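Local structure of carbohydrate deacetylase Agd3 (Neosartorya fumigata, 6NWZ) at residues A[626-631]-A[665-670]; A[651-656]-A[674-679]; A[328-333]-A[389-394]. The protein probably removes N-acetyl groups from the exopolysaccharide galactosaminogalactan as a metal-dependent carbohydrate esterase required for biofilm formation by the fungus. All blocks are in the same frame, centred on the assembly; numbering follows the deposited sequence.

Contact 1: A[626-631]-A[665-670]; sequences VTVTAT and VWVQLS
L669 carries most of this apolar contact: both of its methyl branches are spent on the 626-631 segment. CD1 lies 3.6 Å from CB of A630 and equally close to the carbonyl carbon of T629, so this methyl rests on the backbone of T629 as well as on the alanine beside it. CD1 also meets CG1 of V628 at 3.9 Å, while CD2 of L669 approaches the same V628 CG1 at 4.0 Å. One valine methyl therefore faces both ends of the leucine fork, and the two side chains run obliquely to each other. The chain of L669 is set by CG lying opposite its own carbonyl carbon (chi1 -62°) and by an extended second torsion (chi2 -173°), which carries the fork across to V628 and A630.

V628 divides its two branches between two partners. With CG1 opposite the backbone N (chi1 180°), that methyl is given to L669, and CG2, on the side of the backbone N, is directed to V667. There CG2 of V628 and CG2 of V667 meet tip to tip at 4.2 Å, a looser touch than those made by the leucine. The T629 side chain turns from this interface: CB points away and OG1 is hydrogen-bonded to the backbone O of G613.

The contact buries 186 Å² and is wholly van der Waals in character. It joins strand 622-629 and the residues just after it to the end of strand 663-667 and the residues that follow. Strand 622-629 pairs antiparallel with 613-618 and with 674-683, whereas strand 663-667 is the middle of a three-stranded antiparallel sheet between 639-643 and 654-656. V641 of strand 639-643 touches both V628 and V667, and V674 of strand 674-683 packs against V667 and L669.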
loop_
_atom_site.group_PDB
_atom_site.type_symbol
_atom_site.label_atom_id
_atom_site.label_comp_id
_atom_site.label_asym_id
_atom_site.label_seq_id
_atom_site.Cartn_x
_atom_site.Cartn_y
_atom_site.Cartn_z
ATOM N N VAL A 626 -18.502 18.411 13.683
ATOM C CA VAL A 626 -17.088 18.127 13.889
ATOM C C VAL A 626 -16.291 19.401 13.642
ATOM O O VAL A 626 -16.730 20.308 12.932
ATOM C CB VAL A 626 -16.567 16.992 12.978
ATOM C CG1 VAL A 626 -17.201 15.672 13.361
ATOM C CG2 VAL A 626 -16.847 17.313 11.520
ATOM N N THR A 627 -15.099 19.457 14.235
ATOM C CA THR A 627 -14.200 20.597 14.098
ATOM C C THR A 627 -12.794 20.095 13.812
ATOM O O THR A 627 -12.277 19.237 14.534
ATOM C CB THR A 627 -14.201 21.472 15.359
ATOM O OG1 THR A 627 -15.512 22.012 15.567
ATOM C CG2 THR A 627 -13.202 22.614 15.226
ATOM N N VAL A 628 -12.183 20.634 12.760
ATOM C CA VAL A 628 -10.835 20.268 12.344
ATOM C C VAL A 628 -9.861 21.278 12.927
ATOM O O VAL A 628 -10.084 22.491 12.832
ATOM C CB VAL A 628 -10.715 20.227 10.813
ATOM C CG1 VAL A 628 -9.304 19.855 10.409
ATOM C CG2 VAL A 628 -11.723 19.259 10.229
ATOM N N THR A 629 -8.776 20.782 13.516
ATOM C CA THR A 629 -7.773 21.637 14.130
ATOM C C THR A 629 -6.386 21.095 13.822
ATOM O O THR A 629 -6.222 19.945 13.412
ATOM C CB THR A 629 -7.956 21.728 15.648
ATOM O OG1 THR A 629 -8.072 20.404 16.184
ATOM C CG2 THR A 629 -9.199 22.526 15.998
ATOM N N ALA A 630 -5.387 21.944 14.040
ATOM C CA ALA A 630 -3.984 21.574 13.908
ATOM C C ALA A 630 -3.168 22.568 14.725
ATOM O O ALA A 630 -3.715 23.493 15.330
ATOM C CB ALA A 630 -3.549 21.547 12.441
ATOM N N THR A 631 -1.850 22.367 14.747
ATOM C CA THR A 631 -0.960 23.279 15.460
ATOM C C THR A 631 -1.058 24.684 14.876
ATOM O O THR A 631 -0.668 24.916 13.726
ATOM C CB THR A 631 0.487 22.788 15.408
ATOM O OG1 THR A 631 0.550 21.437 15.881
ATOM C CG2 THR A 631 1.373 23.665 16.283
ATOM N N VAL A 665 -13.271 14.798 2.791
ATOM C CA VAL A 665 -13.184 16.241 2.596
ATOM C C VAL A 665 -11.775 16.679 2.976
ATOM O O VAL A 665 -11.326 16.444 4.107
ATOM C CB VAL A 665 -14.243 16.991 3.421
ATOM C CG1 VAL A 665 -14.084 18.495 3.263
ATOM C CG2 VAL A 665 -15.640 16.560 3.008
ATOM N N TRP A 666 -11.070 17.301 2.029
ATOM C CA TRP A 666 -9.719 17.811 2.259
ATOM C C TRP A 666 -9.838 19.242 2.771
ATOM O O TRP A 666 -10.052 20.178 1.997
ATOM C CB TRP A 666 -8.880 17.719 0.987
ATOM C CG TRP A 666 -8.644 16.295 0.566
ATOM C CD1 TRP A 666 -9.377 15.572 -0.330
ATOM C CD2 TRP A 666 -7.626 15.411 1.057
ATOM N NE1 TRP A 666 -8.872 14.295 -0.438
ATOM C CE2 TRP A 666 -7.797 14.172 0.404
ATOM C CE3 TRP A 666 -6.585 15.547 1.980
ATOM C CZ2 TRP A 666 -6.964 13.079 0.644
ATOM C CZ3 TRP A 666 -5.757 14.458 2.216
ATOM C CH2 TRP A 666 -5.953 13.242 1.553
ATOM N N VAL A 667 -9.700 19.406 4.084
ATOM C CA VAL A 667 -9.943 20.682 4.747
ATOM C C VAL A 667 -8.637 21.459 4.838
ATOM O O VAL A 667 -7.693 21.030 5.510
ATOM C CB VAL A 667 -10.552 20.472 6.139
ATOM C CG1 VAL A 667 -10.991 21.804 6.726
ATOM C CG2 VAL A 667 -11.714 19.500 6.058
ATOM N N GLN A 668 -8.589 22.613 4.175
ATOM C CA GLN A 668 -7.408 23.468 4.173
ATOM C C GLN A 668 -7.491 24.430 5.354
ATOM O O GLN A 668 -8.310 25.355 5.356
ATOM C CB GLN A 668 -7.298 24.227 2.852
ATOM C CG GLN A 668 -5.984 24.975 2.676
ATOM C CD GLN A 668 -4.779 24.055 2.745
ATOM O OE1 GLN A 668 -4.614 23.163 1.911
ATOM N NE2 GLN A 668 -3.932 24.264 3.746
ATOM N N LEU A 669 -6.645 24.212 6.358
ATOM C CA LEU A 669 -6.589 25.084 7.522
ATOM C C LEU A 669 -5.665 26.263 7.245
ATOM O O LEU A 669 -4.587 26.099 6.664
ATOM C CB LEU A 669 -6.110 24.317 8.755
ATOM C CG LEU A 669 -6.985 23.150 9.219
ATOM C CD1 LEU A 669 -6.477 22.587 10.538
ATOM C CD2 LEU A 669 -8.439 23.577 9.336
ATOM N N SER A 670 -6.099 27.458 7.669
ATOM C CA SER A 670 -5.365 28.680 7.363
ATOM C C SER A 670 -5.249 29.612 8.563
ATOM O O SER A 670 -4.966 30.802 8.383
ATOM C CB SER A 670 -6.028 29.436 6.210
ATOM O OG SER A 670 -6.184 28.600 5.080
#

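Contact 2: A[651-656]-A[674-679]; sequences QGYATE and VTFTLS
Q651 and F676 are the closest backbone pair, with CA atoms 8.4 Å apart, too far for the two segments to pair as neighbouring strands. Q651 sits in a turn with positive phi ahead of strand 654-656, and the 674-678 strand is extended, so side chains must bridge the gap.

Q651 does so with a chain extended beyond CG. Its NE2 donates to the backbone O of T675 at 2.7 Å, with an N-H...O angle of 153°. The acceptor lies nearly in the amide plane of Q651, but the donor is tilted 26° from the carbonyl plane of T675. NE2 also comes obliquely to the F676 ring, 3.7 Å from CD2, with amide and ring planes 23° apart. The other end of the amide, OE1, is 3.3 Å from CG1 of V674 and lies at the edge of the Y653 ring, in its plane.

Y653 supplies the second half. Its OH is 3.3 Å from CG2 of V674, and its CD2 meets CZ of F676 at 4.0 Å, coming in at the edge of the phenylalanine ring. Y653 and V674 reach in from opposite directions.

The chemistry is thus one hydrogen bond from a side-chain amide to a main-chain carbonyl, set beside an apolar cluster of V674, F676 and the Y653 ring. The bond probably sets which end of the amide faces the T675 carbonyl, and it links the loop before strand 654-656 to strand 674-683.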
loop_
_atom_site.group_PDB
_atom_site.type_symbol
_atom_site.label_atom_id
_atom_site.label_comp_id
_atom_site.label_asym_id
_atom_site.label_seq_id
_atom_site.Cartn_x
_atom_site.Cartn_y
_atom_site.Cartn_z
ATOM N N GLN A 651 -18.284 23.370 2.005
ATOM C CA GLN A 651 -17.630 24.659 2.246
ATOM C C GLN A 651 -16.534 24.944 1.221
ATOM O O GLN A 651 -15.495 25.526 1.542
ATOM C CB GLN A 651 -17.076 24.736 3.670
ATOM C CG GLN A 651 -18.132 24.554 4.745
ATOM C CD GLN A 651 -17.560 24.652 6.143
ATOM O OE1 GLN A 651 -16.450 25.149 6.337
ATOM N NE2 GLN A 651 -18.315 24.176 7.127
ATOM N N GLY A 652 -16.769 24.535 -0.024
ATOM C CA GLY A 652 -15.837 24.831 -1.094
ATOM C C GLY A 652 -14.485 24.166 -0.982
ATOM O O GLY A 652 -13.532 24.619 -1.620
ATOM N N TYR A 653 -14.365 23.109 -0.187
ATOM C CA TYR A 653 -13.123 22.357 -0.108
ATOM C C TYR A 653 -13.139 21.214 -1.119
ATOM O O TYR A 653 -14.178 20.860 -1.681
ATOM C CB TYR A 653 -12.908 21.815 1.306
ATOM C CG TYR A 653 -12.722 22.877 2.367
ATOM C CD1 TYR A 653 -11.501 23.517 2.528
ATOM C CD2 TYR A 653 -13.763 23.229 3.216
ATOM C CE1 TYR A 653 -11.322 24.485 3.500
ATOM C CE2 TYR A 653 -13.593 24.198 4.192
ATOM C CZ TYR A 653 -12.371 24.822 4.329
ATOM O OH TYR A 653 -12.193 25.787 5.296
ATOM N N ALA A 654 -11.966 20.628 -1.348
ATOM C CA ALA A 654 -11.860 19.515 -2.282
ATOM C C ALA A 654 -12.413 18.244 -1.648
ATOM O O ALA A 654 -12.055 17.895 -0.520
ATOM C CB ALA A 654 -10.408 19.312 -2.704
ATOM N N THR A 655 -13.287 17.553 -2.372
ATOM C CA THR A 655 -13.950 16.364 -1.859
ATOM C C THR A 655 -13.588 15.153 -2.707
ATOM O O THR A 655 -13.022 15.266 -3.796
ATOM C CB THR A 655 -15.473 16.536 -1.826
ATOM O OG1 THR A 655 -15.972 16.633 -3.166
ATOM C CG2 THR A 655 -15.852 17.789 -1.046
ATOM N N GLU A 656 -13.944 13.981 -2.192
ATOM C CA GLU A 656 -13.561 12.723 -2.823
ATOM C C GLU A 656 -14.524 11.654 -2.337
ATOM O O GLU A 656 -14.672 11.467 -1.125
ATOM C CB GLU A 656 -12.115 12.372 -2.469
ATOM C CG GLU A 656 -11.450 11.344 -3.364
ATOM C CD GLU A 656 -9.961 11.207 -3.076
ATOM O OE1 GLU A 656 -9.445 11.952 -2.213
ATOM O OE2 GLU A 656 -9.303 10.357 -3.712
ATOM N N VAL A 674 -11.956 24.784 11.290
ATOM C CA VAL A 674 -13.129 24.612 10.442
ATOM C C VAL A 674 -14.093 23.651 11.118
ATOM O O VAL A 674 -13.674 22.662 11.733
ATOM C CB VAL A 674 -12.726 24.107 9.043
ATOM C CG1 VAL A 674 -13.940 24.044 8.124
ATOM C CG2 VAL A 674 -11.639 25.000 8.456
ATOM N N THR A 675 -15.390 23.943 11.007
ATOM C CA THR A 675 -16.443 23.131 11.606
ATOM C C THR A 675 -17.477 22.757 10.553
ATOM O O THR A 675 -17.889 23.595 9.744
ATOM C CB THR A 675 -17.114 23.872 12.772
ATOM O OG1 THR A 675 -16.179 24.001 13.851
ATOM C CG2 THR A 675 -18.340 23.121 13.263
ATOM N N PHE A 676 -17.890 21.490 10.564
ATOM C CA PHE A 676 -18.889 20.962 9.646
ATOM C C PHE A 676 -20.090 20.459 10.434
ATOM O O PHE A 676 -19.935 19.811 11.472
ATOM C CB PHE A 676 -18.316 19.817 8.794
ATOM C CG PHE A 676 -17.164 20.225 7.920
ATOM C CD1 PHE A 676 -15.867 20.191 8.403
ATOM C CD2 PHE A 676 -17.380 20.643 6.616
ATOM C CE1 PHE A 676 -14.806 20.570 7.602
ATOM C CE2 PHE A 676 -16.324 21.022 5.809
ATOM C CZ PHE A 676 -15.035 20.985 6.303
ATOM N N THR A 677 -21.285 20.756 9.933
ATOM C CA THR A 677 -22.529 20.309 10.545
ATOM C C THR A 677 -23.056 19.088 9.803
ATOM O O THR A 677 -23.238 19.129 8.582
ATOM C CB THR A 677 -23.573 21.426 10.532
ATOM O OG1 THR A 677 -23.200 22.436 11.475
ATOM C CG2 THR A 677 -24.944 20.882 10.895
ATOM N N LEU A 678 -23.299 18.008 10.540
ATOM C CA LEU A 678 -23.842 16.798 9.937
ATOM C C LEU A 678 -25.279 17.036 9.487
ATOM O O LEU A 678 -26.113 17.507 10.266
ATOM C CB LEU A 678 -23.786 15.638 10.930
ATOM C CG LEU A 678 -22.573 14.710 10.889
ATOM C CD1 LEU A 678 -21.269 15.491 10.853
ATOM C CD2 LEU A 678 -22.606 13.784 12.089
ATOM N N SER A 679 -25.565 16.715 8.222
ATOM C CA SER A 679 -26.925 16.870 7.713
ATOM C C SER A 679 -27.896 15.978 8.475
ATOM O O SER A 679 -28.961 16.427 8.911
ATOM C CB SER A 679 -26.962 16.552 6.220
ATOM O OG SER A 679 -26.544 15.219 5.983
#

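Contact 3: A[328-333]-A[389-394]; sequences IEYDSP and TFTHEE. With ZN (zinc ion), chain L.
T391 OG1 is gripped by two groups: it accepts the hydroxyl proton of Y330 OH at 2.8 Å, and it is also hydrogen-bonded to OE1 of E406 on helix 400-417. The threonine oxygen approaches the tyrosine at the edge of its ring, near the ring plane, where CE2 of Y330 is 3.4 Å from it. Y330 reaches this place with CG between its backbone N and carbonyl carbon (chi1 54°), a conformation that turns the ring toward the 389-394 loop.

Further contacts flank this bond. CB of E393 lies close to Y330 OH, while OE1 of E393 has a weak hydrogen bond to NE1 of W351. CG2 of T391 meets CB of I328 at 3.7 Å. Beyond it, CG1 of I328 touches CE2 of F390 at 3.8 Å, at the edge of the F390 ring, near its plane; the two side chains cross at about a right angle.

H392 follows T391 directly, and its side chain leads away from the 328-333 segment to a zinc ion, bound by NE2 at 2.4 Å. D256 and H388 complete the three protein ligands, an Asp-His-His arrangement as in metal-dependent polysaccharide deacetylases. E394 binds a separate zinc ion together with D335.

The chemistry is consistent with a second-shell role. The Y330-T391-E406 chain of hydrogen bonds, backed by the I328-F390 apolar contact, adjoins a metal-binding histidine whose own turn is held by a weak bond from H392 N to T389 OG1 (3.3 Å, 124°); together they may position H392 at the probable active site.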
loop_
_atom_site.group_PDB
_atom_site.type_symbol
_atom_site.label_atom_id
_atom_site.label_comp_id
_atom_site.label_asym_id
_atom_site.label_seq_id
_atom_site.Cartn_x
_atom_site.Cartn_y
_atom_site.Cartn_z
ATOM N N ILE A 328 24.041 4.419 -28.162
ATOM C CA ILE A 328 25.153 4.510 -27.222
ATOM C C ILE A 328 25.615 3.106 -26.861
ATOM O O ILE A 328 24.804 2.248 -26.492
ATOM C CB ILE A 328 24.743 5.302 -25.971
ATOM C CG1 ILE A 328 24.301 6.712 -26.361
ATOM C CG2 ILE A 328 25.889 5.359 -24.977
ATOM C CD1 ILE A 328 25.353 7.480 -27.122
ATOM N N GLU A 329 26.920 2.870 -26.957
ATOM C CA GLU A 329 27.480 1.543 -26.756
ATOM C C GLU A 329 28.721 1.636 -25.882
ATOM O O GLU A 329 29.574 2.500 -26.094
ATOM C CB GLU A 329 27.822 0.892 -28.098
ATOM C CG GLU A 329 27.709 -0.614 -28.093
ATOM C CD GLU A 329 27.356 -1.170 -29.457
ATOM O OE1 GLU A 329 27.994 -0.767 -30.453
ATOM O OE2 GLU A 329 26.425 -1.999 -29.528
ATOM N N TYR A 330 28.813 0.737 -24.903
ATOM C CA TYR A 330 29.922 0.707 -23.957
ATOM C C TYR A 330 29.948 -0.666 -23.298
ATOM O O TYR A 330 29.007 -1.453 -23.425
ATOM C CB TYR A 330 29.794 1.816 -22.907
ATOM C CG TYR A 330 28.462 1.802 -22.191
ATOM C CD1 TYR A 330 28.266 1.019 -21.059
ATOM C CD2 TYR A 330 27.394 2.558 -22.658
ATOM C CE1 TYR A 330 27.043 0.996 -20.409
ATOM C CE2 TYR A 330 26.172 2.541 -22.016
ATOM C CZ TYR A 330 26.000 1.759 -20.893
ATOM O OH TYR A 330 24.780 1.743 -20.258
ATOM N N ASP A 331 31.040 -0.943 -22.589
ATOM C CA ASP A 331 31.171 -2.174 -21.819
ATOM C C ASP A 331 30.766 -1.917 -20.373
ATOM O O ASP A 331 31.244 -0.965 -19.745
ATOM C CB ASP A 331 32.600 -2.713 -21.879
ATOM C CG ASP A 331 32.929 -3.341 -23.217
ATOM O OD1 ASP A 331 33.238 -2.592 -24.168
ATOM O OD2 ASP A 331 32.873 -4.584 -23.316
ATOM N N SER A 332 29.891 -2.760 -19.855
ATOM C CA SER A 332 29.398 -2.578 -18.498
ATOM C C SER A 332 30.439 -3.060 -17.491
ATOM O O SER A 332 31.007 -4.143 -17.664
ATOM C CB SER A 332 28.089 -3.331 -18.304
ATOM O OG SER A 332 27.175 -3.019 -19.340
ATOM N N PRO A 333 30.712 -2.296 -16.439
ATOM C CA PRO A 333 31.643 -2.756 -15.412
ATOM C C PRO A 333 30.971 -3.763 -14.499
ATOM O O PRO A 333 29.734 -3.808 -14.422
ATOM C CB PRO A 333 31.996 -1.466 -14.661
ATOM C CG PRO A 333 30.752 -0.648 -14.770
ATOM C CD PRO A 333 30.160 -0.965 -16.128
ATOM N N THR A 389 15.970 6.050 -17.666
ATOM C CA THR A 389 17.278 6.427 -18.215
ATOM C C THR A 389 17.448 5.980 -19.664
ATOM O O THR A 389 16.716 5.112 -20.153
ATOM C CB THR A 389 18.439 5.890 -17.371
ATOM O OG1 THR A 389 18.520 4.464 -17.494
ATOM C CG2 THR A 389 18.257 6.278 -15.917
ATOM N N PHE A 390 18.418 6.576 -20.360
ATOM C CA PHE A 390 18.533 6.362 -21.798
ATOM C C PHE A 390 19.106 4.982 -22.106
ATOM O O PHE A 390 18.472 4.174 -22.793
ATOM C CB PHE A 390 19.385 7.471 -22.424
ATOM C CG PHE A 390 19.371 7.475 -23.930
ATOM C CD1 PHE A 390 18.198 7.703 -24.629
ATOM C CD2 PHE A 390 20.539 7.267 -24.645
ATOM C CE1 PHE A 390 18.189 7.711 -26.015
ATOM C CE2 PHE A 390 20.536 7.274 -26.030
ATOM C CZ PHE A 390 19.362 7.496 -26.715
ATOM N N THR A 391 20.295 4.683 -21.586
ATOM C CA THR A 391 21.003 3.455 -21.927
ATOM C C THR A 391 20.908 2.385 -20.850
ATOM O O THR A 391 21.470 1.299 -21.029
ATOM C CB THR A 391 22.479 3.756 -22.211
ATOM O OG1 THR A 391 23.186 3.912 -20.974
ATOM C CG2 THR A 391 22.604 5.036 -23.004
ATOM N N HIS A 392 20.223 2.667 -19.742
ATOM C CA HIS A 392 20.116 1.748 -18.606
ATOM C C HIS A 392 21.471 1.512 -17.939
ATOM O O HIS A 392 21.715 0.449 -17.364
ATOM C CB HIS A 392 19.478 0.418 -19.019
ATOM C CG HIS A 392 19.020 -0.415 -17.865
ATOM N ND1 HIS A 392 19.899 -1.062 -17.022
ATOM C CD2 HIS A 392 17.778 -0.702 -17.409
ATOM C CE1 HIS A 392 19.218 -1.713 -16.097
ATOM N NE2 HIS A 392 17.929 -1.511 -16.309
ATOM N N GLU A 393 22.355 2.507 -17.999
ATOM C CA GLU A 393 23.654 2.399 -17.347
ATOM C C GLU A 393 23.489 2.383 -15.834
ATOM O O GLU A 393 22.784 3.226 -15.266
ATOM C CB GLU A 393 24.563 3.559 -17.758
ATOM C CG GLU A 393 25.923 3.561 -17.059
ATOM C CD GLU A 393 26.764 4.778 -17.407
ATOM O OE1 GLU A 393 26.243 5.686 -18.088
ATOM O OE2 GLU A 393 27.945 4.829 -17.001
ATOM N N GLU A 394 24.137 1.420 -15.185
ATOM C CA GLU A 394 24.151 1.363 -13.731
ATOM C C GLU A 394 24.961 2.527 -13.178
ATOM O O GLU A 394 26.048 2.840 -13.672
ATOM C CB GLU A 394 24.736 0.032 -13.264
ATOM C CG GLU A 394 24.444 -1.123 -14.214
ATOM C CD GLU A 394 23.429 -2.103 -13.663
ATOM O OE1 GLU A 394 23.572 -2.503 -12.489
ATOM O OE2 GLU A 394 22.492 -2.476 -14.405
HETATM ZN ZN ZN L . 15.660 -1.686 -15.568
#

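How the contacts relate
Along the chain contact 3 closes first, within the deacetylase domain, and contacts 1 and 2 follow in the C-terminal domain with their segments alternating. Those two have centres only 10 Å apart and touch: T627 OG1 lies 2.7 Å from T675 OG1, and V628 N is 2.7 Å from V674 O, both probable hydrogen bonds. Strands 622-629 and 674-683 are sheet neighbours, as are 663-667 and 654-656, so the two contacts are adjoining parts of the packing between these strands. Contact 3 is centred 49 Å from contact 1 and 52 Å from contact 2, so the loop contact beside the zinc site is remote from the C-terminal packing, with nearest atoms about 30 and 29 Å away.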